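Long-range contact in Ispd/ispf bifunctional enzyme (PDB 1W55), which makes 4-diphosphocytidyl-2-C-methyl-D-erythritol from CTP and methylerythritol phosphate, and also cyclises its 2-phosphate with release of CMP, two steps of isoprenoid precursor biosynthesis: residues A[261-266]-A[291-296]. Numbering follows the deposited sequence.
With C (cytidine-5'-monophosphate), chain C.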
loop_
_atom_site.group_PDB
_atom_site.type_symbol
_atom_site.label_atom_id
_atom_site.label_comp_id
_atom_site.label_asym_id
_atom_site.label_seq_id
_atom_site.Cartn_x
_atom_site.Cartn_y
_atom_site.Cartn_z
ATOM N N ALA A 261 -20.833 -28.617 -0.458
ATOM C CA ALA A 261 -21.403 -27.579 -1.317
ATOM C C ALA A 261 -22.857 -27.272 -0.993
ATOM O O ALA A 261 -23.457 -26.413 -1.623
ATOM C CB ALA A 261 -21.270 -27.988 -2.800
ATOM N N GLY A 262 -23.426 -27.990 -0.030
ATOM C CA GLY A 262 -24.816 -27.812 0.343
ATOM C C GLY A 262 -25.809 -28.332 -0.685
ATOM O O GLY A 262 -26.931 -27.848 -0.741
ATOM N N LEU A 263 -25.423 -29.350 -1.455
ATOM C CA LEU A 263 -26.212 -29.815 -2.595
ATOM C C LEU A 263 -26.906 -31.161 -2.385
ATOM O O LEU A 263 -27.197 -31.872 -3.356
ATOM C CB LEU A 263 -25.319 -29.887 -3.838
ATOM C CG LEU A 263 -25.421 -28.861 -4.981
ATOM C CD1 LEU A 263 -25.922 -27.498 -4.531
ATOM C CD2 LEU A 263 -24.075 -28.745 -5.754
ATOM N N GLY A 264 -27.181 -31.512 -1.132
ATOM C CA GLY A 264 -27.957 -32.703 -0.833
ATOM C C GLY A 264 -27.100 -33.951 -0.693
ATOM O O GLY A 264 -26.053 -33.928 -0.032
ATOM N N ASP A 265 -27.563 -35.045 -1.298
ATOM C CA ASP A 265 -26.811 -36.303 -1.335
ATOM C C ASP A 265 -27.020 -37.047 -2.658
ATOM O O ASP A 265 -27.744 -36.572 -3.541
ATOM C CB ASP A 265 -27.099 -37.185 -0.102
ATOM C CG ASP A 265 -28.541 -37.659 -0.022
ATOM O OD1 ASP A 265 -29.068 -37.770 1.113
ATOM O OD2 ASP A 265 -29.222 -37.961 -1.027
ATOM N N ILE A 266 -26.385 -38.204 -2.793
ATOM C CA ILE A 266 -26.334 -38.902 -4.074
ATOM C C ILE A 266 -27.730 -39.368 -4.557
ATOM O O ILE A 266 -28.027 -39.320 -5.755
ATOM C CB ILE A 266 -25.279 -40.042 -4.043
ATOM C CG1 ILE A 266 -24.984 -40.554 -5.467
ATOM C CG2 ILE A 266 -25.693 -41.159 -3.082
ATOM C CD1 ILE A 266 -23.760 -41.517 -5.574
ATOM N N ASP A 291 -18.984 -31.380 -11.092
ATOM C CA ASP A 291 -19.380 -30.340 -12.049
ATOM C C ASP A 291 -20.461 -29.433 -11.465
ATOM O O ASP A 291 -20.399 -28.216 -11.633
ATOM C CB ASP A 291 -19.900 -30.940 -13.362
ATOM C CG ASP A 291 -18.786 -31.434 -14.280
ATOM O OD1 ASP A 291 -17.607 -31.039 -14.086
ATOM O OD2 ASP A 291 -19.017 -32.227 -15.233
ATOM N N LYS A 292 -21.458 -30.019 -10.805
ATOM C CA LYS A 292 -22.506 -29.228 -10.148
ATOM C C LYS A 292 -21.937 -28.264 -9.106
ATOM O O LYS A 292 -22.380 -27.125 -8.995
ATOM C CB LYS A 292 -23.558 -30.127 -9.486
ATOM C CG LYS A 292 -24.396 -30.929 -10.458
ATOM C CD LYS A 292 -25.320 -30.036 -11.292
ATOM C CE LYS A 292 -25.727 -30.749 -12.587
ATOM N NZ LYS A 292 -27.066 -30.333 -13.102
ATOM N N VAL A 293 -20.940 -28.739 -8.367
ATOM C CA VAL A 293 -20.306 -27.991 -7.287
ATOM C C VAL A 293 -19.470 -26.852 -7.865
ATOM O O VAL A 293 -19.429 -25.752 -7.313
ATOM C CB VAL A 293 -19.448 -28.948 -6.416
ATOM C CG1 VAL A 293 -18.487 -28.200 -5.535
ATOM C CG2 VAL A 293 -20.354 -29.877 -5.600
ATOM N N ARG A 294 -18.815 -27.113 -8.984
ATOM C CA ARG A 294 -18.034 -26.084 -9.662
ATOM C C ARG A 294 -18.917 -24.984 -10.271
ATOM O O ARG A 294 -18.510 -23.826 -10.336
ATOM C CB ARG A 294 -17.161 -26.719 -10.731
ATOM C CG ARG A 294 -16.043 -27.580 -10.190
ATOM C CD ARG A 294 -15.285 -28.319 -11.274
ATOM N NE ARG A 294 -14.333 -27.449 -11.961
ATOM C CZ ARG A 294 -13.911 -27.622 -13.214
ATOM N NH1 ARG A 294 -14.357 -28.635 -13.957
ATOM N NH2 ARG A 294 -13.039 -26.769 -13.728
ATOM N N GLU A 295 -20.119 -25.354 -10.716
ATOM C CA GLU A 295 -21.077 -24.403 -11.293
ATOM C C GLU A 295 -21.464 -23.312 -10.297
ATOM O O GLU A 295 -21.634 -22.159 -10.677
ATOM C CB GLU A 295 -22.339 -25.122 -11.787
ATOM C CG GLU A 295 -22.175 -25.760 -13.161
ATOM C CD GLU A 295 -23.348 -26.647 -13.561
ATOM O OE1 GLU A 295 -24.383 -26.668 -12.841
ATOM O OE2 GLU A 295 -23.232 -27.324 -14.607
ATOM N N ILE A 296 -21.592 -23.687 -9.025
ATOM C CA ILE A 296 -21.917 -22.725 -7.966
ATOM C C ILE A 296 -20.695 -22.106 -7.258
ATOM O O ILE A 296 -20.832 -21.477 -6.217
ATOM C CB ILE A 296 -22.946 -23.293 -6.967
ATOM C CG1 ILE A 296 -22.441 -24.587 -6.312
ATOM C CG2 ILE A 296 -24.305 -23.521 -7.657
ATOM C CD1 ILE A 296 -23.210 -24.955 -5.056
HETATM O OP3 C C . -27.791 -45.503 -0.203
HETATM P P C C . -29.136 -46.050 0.168
HETATM O OP1 C C . -29.223 -46.513 1.587
HETATM O OP2 C C . -29.612 -47.074 -0.822
HETATM O "O5'" C C . -30.135 -44.802 0.063
HETATM C "C5'" C C . -30.403 -44.160 -1.175
HETATM C "C4'" C C . -30.866 -42.726 -0.928
HETATM O "O4'" C C . -32.046 -42.674 -0.111
HETATM C "C3'" C C . -29.857 -41.845 -0.191
HETATM O "O3'" C C . -28.905 -41.256 -1.074
HETATM C "C2'" C C . -30.737 -40.794 0.463
HETATM O "O2'" C C . -31.081 -39.802 -0.501
HETATM C "C1'" C C . -32.039 -41.513 0.738
HETATM N N1 C C . -32.302 -41.919 2.141
HETATM C C2 C C . -33.167 -41.155 2.953
HETATM O O2 C C . -33.673 -40.105 2.503
HETATM N N3 C C . -33.453 -41.539 4.225
HETATM C C4 C C . -32.905 -42.666 4.741
HETATM N N4 C C . -33.185 -43.059 6.014
HETATM C C5 C C . -32.040 -43.424 3.963
HETATM C C6 C C . -31.758 -43.038 2.652
#
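The chi1 of V293 (164°) turns CG1 opposite the backbone N and puts CG2 beside it, where CG2 meets both A261 and L263; CG1 lies near A261 as well. I296 places CG1 between its own N and carbonyl carbon (chi1 58°). With chi2 extended, the chain carries CD1 to the same two residues. V293 CG2 lies 3.5 Å from A261 CB, a tight carbon pair, and 3.9 Å from L263 CD2. The L263 and V293 side chains run obliquely to one another. L263 and I296 instead meet tip to tip, CD1 to CD1 at 3.8 Å. I296 CD1 also sits 3.7 Å from the carbonyl O of A261. L263 CD2 reaches the start of the K292 side chain, 4.0 Å from its CB; the rest of the K292 chain turns from the contact. The side-chain contacts are apolar. F298 and L363 touch both A261 and V293, so the patch continues onto strands 298-308 and 354-365.

G262 ends helix 248-260 in a Schellman motif with positive phi. The chain then turns past L263 to D265, the N-cap of helix 266-269. D265 OD2 takes the N-H of E268 and a 2.7 Å hydrogen bond from O2' of the cytidine monophosphate; the one from O3' is weak. OD1 forms a salt bridge with K318 NZ and accepts a hydrogen bond from the backbone N of A340, both of a neighbouring subunit. The carboxylate is thus shared between helix cap, ribose and subunit interface. The contact packs the C-terminal end of helix 282-295 against the loop after helix 248-260 in the IspF domain. The far end of that loop forms the ribose side of an IspF nucleotide site completed by a neighbouring subunit.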